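Local coordinates for protein enoyl-CoA hydratase (Mycolicibacterium smegmatis, PDB 7MCM) that probably catalyses the reversible hydration of trans-2-enoyl-CoA to (3S)-3-hydroxyacyl-CoA in fatty acid oxidation, as a member of the crotonase family, at residues B[6-11]-B[37-42]; B[14-19]-B[204-209]; B[20-25]-B[58-63]; B[132-137]-B[195-200]; B[139-144]-B[169-174]. All blocks are in the same frame, centred on the assembly; numbering follows the deposited sequence. Where two conformers were deposited one is given.

How the contacts relate
From the N terminus, contact 1 sets strand 8-13 against helix 33-48, and its two segments alternate along the chain with those of contacts 2 and 3. Contact 3 closes the beta-alpha-beta unit by pairing strand 16-21 with strand 54-59. Contact 2 spans the longest loop, from the start of strand 16-21 to the end of helix 197-209, and so encloses contacts 3, 4 and 5. Contact 4 lays the start of that same helix on strand 130-134 of the main sheet. Within its loop sits contact 5, which joins the short strand 138-140 and the turn after it to helix 164-173, away from the main sheet.

Contact 1 (B[6-11]-B[37-42]); sequences APLRID and DAFDAA
With CG of Leu8 turned anti to the backbone nitrogen (chi1 -170°), the side chain leaves strand 8-13 toward helix 33-48 and its CD2 branch lands among Ala38, Phe39 and Ala42. Ile10, two residues on and so on the same side of the strand, has CG1 opposite its carbonyl carbon (chi1 -64°) and an extended chain that carries CD1 to the same helix. The methyl of Ala42 receives both: Ile10 CD1 lies 3.7 Å from Ala42 CB, and Leu8 CD2 lies 3.8 Å from it. One turn earlier, Ala38 CB meets Leu8 CB at 4.1 Å and, equally far, Pro7 CG, whose ring extends the apolar strip beyond the end of the strand. Leu8 CD2 also approaches the Phe39 ring obliquely, 4.1 Å from CD1. Alanine suits positions 38 and 42 because a short methyl lets the helix lie close, with its axis 9.3 Å from that of the strand and inclined at only 23°. Trp19 of the neighbouring strand touches Leu8, Ile10 and Ala42, so the helix packs on two strands of the sheet. On the other side of the helix, Asp40 forms salt bridges with Arg97 and Arg104. All side-chain pairs that meet are apolar, which implies that apolar contact, buried at Leu8 and Ala42 and more open at Ile10, holds this helix of the crotonase fold on strand 8-13.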
# COMPACT_ATOMS: atom_id res chain seq x y z
N ALA B 6 24.77 8.92 -32.99
CA ALA B 6 23.82 8.03 -32.32
C ALA B 6 23.98 8.21 -30.82
O ALA B 6 25.07 7.95 -30.29
CB ALA B 6 24.07 6.57 -32.70
N PRO B 7 22.95 8.67 -30.10
CA PRO B 7 23.12 9.02 -28.68
C PRO B 7 23.32 7.83 -27.76
O PRO B 7 23.73 8.04 -26.61
CB PRO B 7 21.82 9.76 -28.35
CG PRO B 7 20.83 9.26 -29.36
CD PRO B 7 21.61 9.02 -30.60
N LEU B 8 23.03 6.61 -28.20
CA LEU B 8 23.18 5.42 -27.35
C LEU B 8 23.75 4.31 -28.23
O LEU B 8 23.01 3.70 -29.01
CB LEU B 8 21.84 5.03 -26.73
CG LEU B 8 21.83 3.97 -25.65
CD1 LEU B 8 22.63 4.44 -24.44
CD2 LEU B 8 20.40 3.59 -25.26
N ARG B 9 25.06 4.06 -28.11
CA ARG B 9 25.70 3.00 -28.89
C ARG B 9 25.40 1.64 -28.25
O ARG B 9 25.56 1.48 -27.03
CB ARG B 9 27.21 3.20 -28.96
CG ARG B 9 27.65 4.55 -29.52
CD ARG B 9 29.09 4.51 -30.02
NE ARG B 9 30.05 4.89 -28.98
CZ ARG B 9 30.76 4.03 -28.27
NH1 ARG B 9 30.66 2.72 -28.46
NH2 ARG B 9 31.61 4.49 -27.35
N ILE B 10 25.00 0.67 -29.05
CA ILE B 10 24.63 -0.64 -28.55
C ILE B 10 25.59 -1.68 -29.10
O ILE B 10 25.69 -1.85 -30.32
CB ILE B 10 23.17 -0.98 -28.86
CG1 ILE B 10 22.26 0.02 -28.13
CG2 ILE B 10 22.84 -2.38 -28.37
CD1 ILE B 10 20.80 -0.11 -28.45
N ASP B 11 26.33 -2.33 -28.21
CA ASP B 11 27.29 -3.39 -28.52
C ASP B 11 26.79 -4.68 -27.91
O ASP B 11 26.23 -4.67 -26.81
CB ASP B 11 28.67 -3.09 -27.93
CG ASP B 11 29.29 -1.82 -28.49
OD1 ASP B 11 29.11 -1.55 -29.69
OD2 ASP B 11 29.95 -1.10 -27.71
N ASP B 37 14.28 8.73 -26.86
CA ASP B 37 13.75 7.82 -27.87
C ASP B 37 14.63 6.58 -28.04
O ASP B 37 14.12 5.46 -28.16
CB ASP B 37 13.60 8.55 -29.21
CG ASP B 37 12.49 9.58 -29.21
OD1 ASP B 37 11.60 9.51 -28.33
OD2 ASP B 37 12.51 10.46 -30.09
N ALA B 38 15.95 6.77 -28.08
CA ALA B 38 16.87 5.64 -28.24
C ALA B 38 16.84 4.72 -27.02
O ALA B 38 16.96 3.50 -27.14
CB ALA B 38 18.29 6.16 -28.47
N PHE B 39 16.71 5.31 -25.83
CA PHE B 39 16.65 4.51 -24.61
C PHE B 39 15.37 3.67 -24.59
O PHE B 39 15.41 2.47 -24.29
CB PHE B 39 16.75 5.42 -23.39
CG PHE B 39 17.06 4.70 -22.10
CD1 PHE B 39 18.36 4.33 -21.79
CD2 PHE B 39 16.05 4.40 -21.21
CE1 PHE B 39 18.65 3.67 -20.61
CE2 PHE B 39 16.32 3.72 -20.02
CZ PHE B 39 17.63 3.36 -19.72
N ASP B 40 14.23 4.28 -24.94
CA ASP B 40 13.00 3.51 -25.14
C ASP B 40 13.23 2.35 -26.09
O ASP B 40 12.89 1.20 -25.77
CB ASP B 40 11.89 4.41 -25.68
CG ASP B 40 11.03 5.01 -24.59
OD1 ASP B 40 10.92 4.41 -23.50
OD2 ASP B 40 10.45 6.09 -24.83
N ALA B 41 13.80 2.62 -27.27
CA ALA B 41 13.99 1.57 -28.27
C ALA B 41 14.92 0.47 -27.77
O ALA B 41 14.66 -0.72 -27.99
CB ALA B 41 14.52 2.18 -29.57
N ALA B 42 16.00 0.84 -27.07
CA ALA B 42 16.95 -0.15 -26.59
C ALA B 42 16.31 -1.08 -25.57
O ALA B 42 16.54 -2.30 -25.60
CB ALA B 42 18.17 0.55 -25.98

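Contact 2 (B[14-19]-B[204-209]); sequences GRVQTW and LAERIA
Val16 at the start of strand 16-21 packs on Ala205 and Ala209 of helix 197-209, which lies over the main sheet of the crotonase fold and runs roughly against the strand at 143°. The tight part is this valine against two alanines one helical turn apart. Its CG1, anti to the backbone nitrogen (chi1 -179°), reaches Ala205 CB at 3.9 Å, while CG2 touches Ala209 CB at the same 3.9 Å and also borders Ala205. A branched valine fills the groove between the two methyls, and the small alanines allow the helix to come close; Ile56 and Val54 of the next strand continue this buried patch.

The looser side belongs to the residues at the strand entrance. Arg15 lays the aliphatic part of its chain over the helix end, with CB 4.2 Å from Ala209 CB and CD 3.8 Å from Ala209 O, while its guanidinium continues past the contact. Long charged chains suit this solvent-exposed side, where Glu206 swings its carboxylate toward the strand. A water joins the two sides: it accepts from Arg15 N at 3.0 Å and donates to Glu206 OE2 at 3.0 Å.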
# COMPACT_ATOMS: atom_id res chain seq x y z
N GLY B 14 27.82 -11.85 -26.79
CA GLY B 14 27.12 -13.01 -26.28
C GLY B 14 25.75 -12.65 -25.75
O GLY B 14 24.92 -12.12 -26.50
N ARG B 15 25.51 -12.88 -24.46
CA ARG B 15 24.24 -12.50 -23.84
C ARG B 15 24.31 -11.15 -23.13
O ARG B 15 23.37 -10.78 -22.42
CB ARG B 15 23.80 -13.59 -22.86
CG ARG B 15 23.96 -14.98 -23.44
CD ARG B 15 23.28 -16.02 -22.59
NE ARG B 15 21.93 -16.23 -23.07
CZ ARG B 15 21.51 -17.33 -23.69
NH1 ARG B 15 22.32 -18.36 -23.89
NH2 ARG B 15 20.26 -17.38 -24.14
N VAL B 16 25.40 -10.41 -23.31
CA VAL B 16 25.59 -9.13 -22.64
C VAL B 16 25.59 -8.03 -23.69
O VAL B 16 26.40 -8.07 -24.63
CB VAL B 16 26.89 -9.11 -21.83
CG1 VAL B 16 27.06 -7.77 -21.11
CG2 VAL B 16 26.90 -10.26 -20.83
N GLN B 17 24.72 -7.04 -23.51
CA GLN B 17 24.74 -5.84 -24.34
C GLN B 17 25.34 -4.70 -23.53
O GLN B 17 25.08 -4.57 -22.33
CB GLN B 17 23.33 -5.43 -24.79
CG GLN B 17 22.83 -6.10 -26.02
CD GLN B 17 21.51 -5.51 -26.49
OE1 GLN B 17 20.91 -4.68 -25.81
NE2 GLN B 17 21.05 -5.95 -27.66
N THR B 18 26.14 -3.87 -24.19
CA THR B 18 26.61 -2.64 -23.59
C THR B 18 25.93 -1.46 -24.28
O THR B 18 25.92 -1.39 -25.51
CB THR B 18 28.13 -2.52 -23.67
OG1 THR B 18 28.71 -3.67 -23.05
CG2 THR B 18 28.60 -1.28 -22.93
N TRP B 19 25.34 -0.58 -23.48
CA TRP B 19 24.75 0.66 -23.95
C TRP B 19 25.66 1.79 -23.50
O TRP B 19 25.88 1.97 -22.29
CB TRP B 19 23.35 0.86 -23.37
CG TRP B 19 22.36 -0.23 -23.67
CD1 TRP B 19 22.55 -1.32 -24.48
CD2 TRP B 19 21.03 -0.33 -23.16
NE1 TRP B 19 21.41 -2.08 -24.51
CE2 TRP B 19 20.46 -1.50 -23.71
CE3 TRP B 19 20.26 0.46 -22.30
CZ2 TRP B 19 19.15 -1.89 -23.42
CZ3 TRP B 19 18.96 0.07 -22.02
CH2 TRP B 19 18.43 -1.10 -22.56
N LEU B 204 31.19 -9.03 -13.74
CA LEU B 204 29.93 -9.06 -13.01
C LEU B 204 28.77 -9.49 -13.90
O LEU B 204 27.93 -10.31 -13.50
CB LEU B 204 29.65 -7.68 -12.39
CG LEU B 204 28.38 -7.52 -11.56
CD1 LEU B 204 28.34 -8.52 -10.41
CD2 LEU B 204 28.24 -6.07 -11.04
N ALA B 205 28.69 -8.94 -15.12
CA ALA B 205 27.65 -9.33 -16.07
C ALA B 205 27.71 -10.83 -16.38
O ALA B 205 26.67 -11.49 -16.50
CB ALA B 205 27.79 -8.52 -17.36
N GLU B 206 28.91 -11.38 -16.54
CA GLU B 206 29.06 -12.80 -16.85
C GLU B 206 28.64 -13.70 -15.69
O GLU B 206 28.23 -14.85 -15.92
CB GLU B 206 30.49 -13.12 -17.27
CG GLU B 206 30.70 -13.00 -18.78
CD GLU B 206 29.83 -14.01 -19.55
OE1 GLU B 206 29.56 -15.12 -19.01
OE2 GLU B 206 29.40 -13.67 -20.68
N ARG B 207 28.76 -13.22 -14.45
CA ARG B 207 28.26 -14.01 -13.32
C ARG B 207 26.74 -14.16 -13.36
O ARG B 207 26.20 -15.11 -12.80
CB ARG B 207 28.70 -13.39 -11.99
CG ARG B 207 30.18 -13.51 -11.63
CD ARG B 207 30.47 -12.62 -10.38
NE ARG B 207 29.61 -12.98 -9.26
CZ ARG B 207 29.33 -12.19 -8.22
NH1 ARG B 207 29.81 -10.97 -8.13
NH2 ARG B 207 28.55 -12.66 -7.25
N ILE B 208 26.06 -13.21 -13.99
CA ILE B 208 24.62 -13.31 -14.25
C ILE B 208 24.34 -14.08 -15.53
O ILE B 208 23.52 -15.00 -15.54
CB ILE B 208 24.01 -11.90 -14.33
CG1 ILE B 208 24.17 -11.16 -13.00
CG2 ILE B 208 22.55 -11.96 -14.78
CD1 ILE B 208 23.74 -9.71 -13.08
N ALA B 209 25.02 -13.71 -16.62
CA ALA B 209 24.70 -14.23 -17.94
C ALA B 209 24.99 -15.72 -18.08
O ALA B 209 24.48 -16.34 -19.02
CB ALA B 209 25.47 -13.44 -19.01
O HOH W 1 27.17 -14.41 -22.50

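Contact 3 (B[20-25]-B[58-63]); sequences TIDVPD and TGAGRF
Thr20 opens the parallel pairing of strand 16-21 with strand 54-59, the two beta strands of a beta-alpha-beta unit whose crossover is helix 33-48. Its side chain lies beside that of Thr58, both on one face of the sheet, with Thr20 OG1 3.9 Å from Thr58 CG2. With OG1 beside the backbone nitrogen (chi1 -54°), Thr20 CG2 falls anti to that nitrogen and leans over the end of the partner strand, 3.7 Å from Ala60 CB. Threonine suits a strand because its branched beta carbon favours extended backbone; the buried hydroxyl of Thr58 is bonded to Ala112 O on the next strand.

Ile21 takes part in both backbone hydrogen bonds of the contact, donating one and accepting the other. Its N-H binds Thr58 O at 2.8 Å, in the carbonyl plane and with an angle of 161° at the hydrogen. Ala60 N in turn donates to Ile21 O at 2.9 Å, nearly straight at 168°. The residue thus grips Thr58 and Ala60 on either side of Gly59, as in parallel pairing. Its side chain turns to the face opposite the threonines, and Ile21 CG1 passes 3.6 Å from Thr58 O. Glycine fits at 59 because a beta carbon there would collide with Phe63 O, where the chain curls back.

At Asp22 the strands have ended and the backbones diverge. Its OD2 has a long, weak ion pair with Arg9 on the neighbouring strand 8-13, while its carboxylate still skirts the small methyl of Ala60: Asp22 OD1 lies 3.9 Å from Ala60 CB.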
# COMPACT_ATOMS: atom_id res chain seq x y z
N THR B 20 26.20 2.55 -24.45
CA THR B 20 27.11 3.64 -24.15
C THR B 20 26.41 4.95 -24.49
O THR B 20 26.12 5.22 -25.67
CB THR B 20 28.43 3.51 -24.91
OG1 THR B 20 29.00 2.22 -24.66
CG2 THR B 20 29.40 4.56 -24.43
N ILE B 21 26.14 5.76 -23.46
CA ILE B 21 25.59 7.09 -23.67
C ILE B 21 26.60 7.92 -24.44
O ILE B 21 27.77 8.00 -24.05
CB ILE B 21 25.27 7.75 -22.32
CG1 ILE B 21 24.33 6.87 -21.49
CG2 ILE B 21 24.71 9.18 -22.54
CD1 ILE B 21 24.26 7.28 -20.02
N ASP B 22 26.17 8.53 -25.56
CA ASP B 22 27.12 9.25 -26.41
C ASP B 22 26.47 10.55 -26.90
O ASP B 22 26.00 10.66 -28.04
CB ASP B 22 27.60 8.35 -27.57
CG ASP B 22 28.91 8.85 -28.21
OD1 ASP B 22 29.40 9.94 -27.83
OD2 ASP B 22 29.45 8.14 -29.10
N VAL B 23 26.45 11.56 -26.03
CA VAL B 23 25.96 12.89 -26.39
C VAL B 23 27.11 13.86 -26.16
O VAL B 23 27.13 14.56 -25.14
CB VAL B 23 24.70 13.26 -25.58
CG1 VAL B 23 24.08 14.55 -26.08
CG2 VAL B 23 23.68 12.13 -25.66
N PRO B 24 28.09 13.92 -27.07
CA PRO B 24 29.33 14.64 -26.76
C PRO B 24 29.18 16.15 -26.73
O PRO B 24 30.04 16.81 -26.13
CB PRO B 24 30.27 14.22 -27.91
CG PRO B 24 29.35 13.92 -29.04
CD PRO B 24 28.13 13.29 -28.40
N ASP B 25 28.17 16.73 -27.37
CA ASP B 25 27.99 18.17 -27.32
C ASP B 25 27.26 18.63 -26.06
O ASP B 25 27.06 19.84 -25.89
CB ASP B 25 27.28 18.65 -28.59
CG ASP B 25 25.95 17.95 -28.84
OD1 ASP B 25 25.79 16.79 -28.41
OD2 ASP B 25 25.07 18.55 -29.50
N THR B 58 26.84 2.58 -19.55
CA THR B 58 28.03 3.36 -19.25
C THR B 58 28.05 4.58 -20.18
O THR B 58 27.20 4.72 -21.06
CB THR B 58 29.29 2.49 -19.40
OG1 THR B 58 30.40 3.10 -18.75
CG2 THR B 58 29.62 2.26 -20.86
N GLY B 59 28.99 5.48 -19.95
CA GLY B 59 29.09 6.72 -20.73
C GLY B 59 30.37 6.77 -21.55
O GLY B 59 31.42 6.29 -21.10
N ALA B 60 30.28 7.36 -22.75
CA ALA B 60 31.46 7.58 -23.56
C ALA B 60 32.28 8.75 -23.02
O ALA B 60 31.73 9.79 -22.64
CB ALA B 60 31.07 7.86 -25.02
N GLY B 61 33.59 8.59 -23.00
CA GLY B 61 34.46 9.69 -22.63
C GLY B 61 34.57 9.87 -21.13
O GLY B 61 34.54 8.91 -20.36
N ARG B 62 34.69 11.13 -20.72
CA ARG B 62 34.99 11.50 -19.34
C ARG B 62 33.77 11.44 -18.42
O ARG B 62 33.95 11.30 -17.20
CB ARG B 62 35.54 12.91 -19.32
CG ARG B 62 36.52 13.21 -18.21
CD ARG B 62 36.72 14.72 -18.12
NE ARG B 62 36.22 15.40 -19.31
CZ ARG B 62 36.02 16.71 -19.41
NH1 ARG B 62 36.27 17.52 -18.39
NH2 ARG B 62 35.57 17.22 -20.55
N PHE B 63 32.57 11.54 -18.96
CA PHE B 63 31.34 11.63 -18.17
C PHE B 63 30.58 10.32 -18.25
O PHE B 63 30.62 9.62 -19.26
CB PHE B 63 30.42 12.75 -18.69
CG PHE B 63 30.97 14.14 -18.52
CD1 PHE B 63 31.80 14.69 -19.47
CD2 PHE B 63 30.59 14.92 -17.43
CE1 PHE B 63 32.30 15.97 -19.32
CE2 PHE B 63 31.08 16.21 -17.28
CZ PHE B 63 31.93 16.73 -18.23

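Contact 4 (B[132-137]-B[195-200]); sequences IAAESA and DELLPA
Strand 130-134 and the first turn of helix 197-209 come nearest at Ala134 and Leu197, whose CA atoms are 5.7 Å apart, just before the chain leaves the strand in a type I beta turn from Ala134 to Ala137. Leu197 reaches across from the helix. With CG anti to its backbone nitrogen (chi1 172°), it directs both methyls at the strand. CD1 settles against Ile132 CG1 at 3.7 Å and also lies on the peptide that follows, 3.8 Å from Ala133 C. The second methyl, CD2, goes on to Ala134, where it lies 4.1 Å from CB.

Ile132 meets the leucine obliquely. Its CG1 sits between the backbone nitrogen and the carbonyl carbon (chi1 64°), from where the extended chain pushes CD1 along the helix to Ala200, 4.2 Å from CB and 4.0 Å from C. This is a strand-to-helix interface of the crotonase fold: the helix that follows the last strand, 191-192, turns back over the main sheet, and the contact is wholly buried. Leu192 of that strand touches both Ile132 and Ala200, while Leu197 also reaches Ala112 and Asn114, so that the leucine spans neighbouring strands.

Residue types follow the spacing. Two large branched chains fill the gap between helix and sheet, and alanines at 134 and 200 leave room for them. Ala133 turns its methyl away from the helix, where it touches Val188, and offers the leucine its backbone. Beyond the strand, the turn is closed by Ala137 N, which donates to Ala134 O at 2.9 Å.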
# COMPACT_ATOMS: atom_id res chain seq x y z
N ILE B 132 28.66 -0.07 -10.18
CA ILE B 132 30.08 -0.05 -9.88
C ILE B 132 30.63 1.23 -10.50
O ILE B 132 30.04 1.79 -11.43
CB ILE B 132 30.82 -1.29 -10.41
CG1 ILE B 132 30.75 -1.34 -11.93
CG2 ILE B 132 30.20 -2.57 -9.87
CD1 ILE B 132 31.52 -2.51 -12.53
N ALA B 133 31.79 1.68 -10.00
CA ALA B 133 32.29 3.00 -10.37
C ALA B 133 33.79 2.99 -10.57
O ALA B 133 34.52 2.22 -9.94
CB ALA B 133 31.95 4.07 -9.30
N ALA B 134 34.23 3.87 -11.48
CA ALA B 134 35.64 4.22 -11.62
C ALA B 134 36.06 5.16 -10.49
O ALA B 134 35.24 5.88 -9.93
CB ALA B 134 35.90 4.91 -12.96
N GLU B 135 37.37 5.15 -10.20
CA GLU B 135 37.89 6.02 -9.15
C GLU B 135 37.64 7.50 -9.44
O GLU B 135 37.58 8.30 -8.51
CB GLU B 135 39.39 5.77 -8.94
CG GLU B 135 39.69 4.40 -8.33
CD GLU B 135 41.17 4.15 -8.08
OE1 GLU B 135 42.01 4.94 -8.57
OE2 GLU B 135 41.50 3.16 -7.40
N SER B 136 37.46 7.87 -10.70
CA SER B 136 37.21 9.27 -11.03
C SER B 136 35.72 9.60 -11.08
O SER B 136 35.36 10.75 -11.32
CB SER B 136 37.88 9.63 -12.36
OG SER B 136 37.32 8.89 -13.43
N ALA B 137 34.85 8.63 -10.81
CA ALA B 137 33.43 8.91 -10.80
C ALA B 137 33.03 9.71 -9.57
O ALA B 137 33.70 9.67 -8.53
CB ALA B 137 32.62 7.61 -10.84
N ASP B 195 40.83 2.12 -15.87
CA ASP B 195 41.09 1.06 -16.84
C ASP B 195 40.42 -0.26 -16.51
O ASP B 195 40.22 -1.09 -17.41
CB ASP B 195 42.60 0.80 -16.95
CG ASP B 195 43.37 2.00 -17.45
OD1 ASP B 195 42.73 2.90 -18.04
OD2 ASP B 195 44.60 2.04 -17.25
N GLU B 196 40.10 -0.51 -15.23
CA GLU B 196 39.51 -1.78 -14.80
C GLU B 196 37.99 -1.75 -14.72
O GLU B 196 37.39 -2.79 -14.41
CB GLU B 196 40.07 -2.19 -13.43
CG GLU B 196 41.44 -2.82 -13.48
CD GLU B 196 41.48 -4.05 -14.38
OE1 GLU B 196 40.65 -4.97 -14.18
OE2 GLU B 196 42.34 -4.09 -15.28
N LEU B 197 37.35 -0.61 -14.98
CA LEU B 197 35.91 -0.50 -14.76
C LEU B 197 35.13 -1.43 -15.69
O LEU B 197 34.31 -2.24 -15.24
CB LEU B 197 35.45 0.94 -14.96
CG LEU B 197 33.94 1.09 -14.95
CD1 LEU B 197 33.34 0.73 -13.58
CD2 LEU B 197 33.55 2.49 -15.37
N LEU B 198 35.33 -1.30 -17.01
CA LEU B 198 34.58 -2.10 -17.96
C LEU B 198 34.94 -3.59 -17.86
O LEU B 198 34.03 -4.42 -17.92
CB LEU B 198 34.77 -1.58 -19.39
CG LEU B 198 33.93 -0.33 -19.67
CD1 LEU B 198 34.25 0.23 -21.05
CD2 LEU B 198 32.45 -0.64 -19.57
N PRO B 199 36.23 -3.98 -17.74
CA PRO B 199 36.52 -5.38 -17.40
C PRO B 199 35.77 -5.88 -16.17
O PRO B 199 35.29 -7.02 -16.16
CB PRO B 199 38.03 -5.38 -17.18
CG PRO B 199 38.52 -4.35 -18.12
CD PRO B 199 37.47 -3.26 -18.11
N ALA B 200 35.66 -5.07 -15.11
CA ALA B 200 34.91 -5.50 -13.94
C ALA B 200 33.42 -5.60 -14.23
O ALA B 200 32.74 -6.50 -13.73
CB ALA B 200 35.16 -4.55 -12.77

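Contact 5 (B[139-144]-B[169-174]); sequences FAESFV and EMTLTG
An inverse gamma turn centred on Glu141 follows strand 138-140 of the small three-stranded sheet, and the end of helix 164-173 packs against it. Glu141 and Thr171 run side by side: chi1 of -164° takes Glu141 CG over the helix, 3.8 Å from Thr171 OG1, and a bend at chi2 turns the carboxylate along the threonine. A water then joins the two polar ends, donating to Glu141 OE2 at 2.6 Å and to Thr171 OG1, which is also bonded to Ala167 O one turn back.

Two more waters link backbones. One accepts from Glu141 N and donates to Met170 O; the other donates to Glu141 O and Thr171 O and accepts from Val144 N at 3.0 Å.

Gly174, just after the helix, leaves the helical conformation with positive phi (73°), which favours glycine. Its CA approaches Glu141 O to 3.3 Å in a CA-H...O contact, while Val144 CG1 lies 3.7 Å from Gly174 N and closer still, at 3.2 Å, to Thr171 O. A beta carbon on the glycine would press on that valine methyl. At the far end Phe139 CB comes within 4.4 Å of Met170 CE, a loose apolar contact.

Glu169 salt-bridges Arg207 of a neighbouring subunit, so the helix also serves the assembly. The chemistry implies a junction in which water bridges, two between backbone groups and one between side chains, join parts that do not hydrogen-bond directly, with Val144 and Glu141 lying against the backbone of the helix end.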
# COMPACT_ATOMS: atom_id res chain seq x y z
N PHE B 139 29.01 11.43 -7.82
CA PHE B 139 27.57 11.54 -7.92
C PHE B 139 27.13 12.86 -7.30
O PHE B 139 27.71 13.33 -6.32
CB PHE B 139 26.87 10.38 -7.20
CG PHE B 139 27.26 9.02 -7.71
CD1 PHE B 139 28.47 8.45 -7.34
CD2 PHE B 139 26.43 8.32 -8.58
CE1 PHE B 139 28.85 7.19 -7.82
CE2 PHE B 139 26.79 7.07 -9.06
CZ PHE B 139 28.01 6.51 -8.67
N ALA B 140 26.11 13.47 -7.89
CA ALA B 140 25.56 14.70 -7.33
C ALA B 140 24.08 14.76 -7.67
O ALA B 140 23.71 14.80 -8.85
CB ALA B 140 26.28 15.95 -7.85
N GLU B 141 23.26 14.73 -6.63
CA GLU B 141 21.83 15.04 -6.71
C GLU B 141 21.70 16.57 -6.68
O GLU B 141 21.27 17.17 -5.70
CB GLU B 141 21.09 14.37 -5.56
CG GLU B 141 19.59 14.28 -5.70
CD GLU B 141 19.17 13.20 -6.70
OE1 GLU B 141 19.64 13.25 -7.85
OE2 GLU B 141 18.34 12.33 -6.35
N SER B 142 22.13 17.19 -7.78
CA SER B 142 22.45 18.62 -7.78
C SER B 142 21.24 19.54 -7.88
O SER B 142 21.41 20.76 -7.76
CB SER B 142 23.39 18.93 -8.95
OG SER B 142 22.78 18.56 -10.18
N PHE B 143 20.03 18.98 -8.07
CA PHE B 143 18.87 19.79 -8.44
C PHE B 143 18.64 20.96 -7.49
O PHE B 143 18.39 22.09 -7.92
CB PHE B 143 17.63 18.89 -8.46
CG PHE B 143 17.70 17.79 -9.47
CD1 PHE B 143 17.29 18.00 -10.78
CD2 PHE B 143 18.21 16.54 -9.12
CE1 PHE B 143 17.36 16.96 -11.71
CE2 PHE B 143 18.29 15.51 -10.05
CZ PHE B 143 17.86 15.72 -11.34
N VAL B 144 18.71 20.70 -6.18
CA VAL B 144 18.36 21.71 -5.18
C VAL B 144 19.24 22.95 -5.30
O VAL B 144 18.80 24.06 -4.96
CB VAL B 144 18.44 21.09 -3.77
CG1 VAL B 144 19.90 20.79 -3.39
CG2 VAL B 144 17.78 21.99 -2.74
N GLU B 169 20.73 13.82 2.92
CA GLU B 169 21.95 14.61 2.82
C GLU B 169 22.27 14.94 1.37
O GLU B 169 22.55 16.10 1.03
CB GLU B 169 23.12 13.87 3.47
CG GLU B 169 24.43 14.61 3.31
CD GLU B 169 25.59 13.87 3.94
OE1 GLU B 169 25.34 12.88 4.65
OE2 GLU B 169 26.74 14.28 3.72
N MET B 170 22.22 13.95 0.47
CA MET B 170 22.56 14.23 -0.92
C MET B 170 21.54 15.15 -1.58
O MET B 170 21.90 16.03 -2.37
CB MET B 170 22.65 12.92 -1.73
CG MET B 170 23.80 12.01 -1.34
SD MET B 170 23.83 10.47 -2.27
CE MET B 170 24.08 11.07 -3.93
N THR B 171 20.26 14.94 -1.29
CA THR B 171 19.22 15.69 -1.98
C THR B 171 19.08 17.11 -1.44
O THR B 171 18.79 18.04 -2.20
CB THR B 171 17.88 14.96 -1.86
OG1 THR B 171 18.05 13.59 -2.24
CG2 THR B 171 16.85 15.60 -2.78
N LEU B 172 19.28 17.30 -0.14
CA LEU B 172 19.06 18.61 0.46
C LEU B 172 20.29 19.50 0.40
O LEU B 172 20.15 20.73 0.48
CB LEU B 172 18.61 18.45 1.92
CG LEU B 172 17.34 17.62 2.14
CD1 LEU B 172 17.11 17.37 3.64
CD2 LEU B 172 16.14 18.31 1.52
N THR B 173 21.49 18.92 0.32
CA THR B 173 22.67 19.75 0.08
C THR B 173 23.01 19.86 -1.40
O THR B 173 23.51 20.90 -1.83
CB THR B 173 23.89 19.19 0.84
OG1 THR B 173 24.33 17.96 0.22
CG2 THR B 173 23.53 18.94 2.31
N GLY B 174 22.74 18.81 -2.17
CA GLY B 174 23.15 18.74 -3.55
C GLY B 174 24.62 18.52 -3.77
O GLY B 174 25.08 18.60 -4.92
O HOH W 2 18.88 17.95 -5.01
O HOH W 3 24.16 15.14 -3.94
O HOH W 4 16.75 12.19 -4.24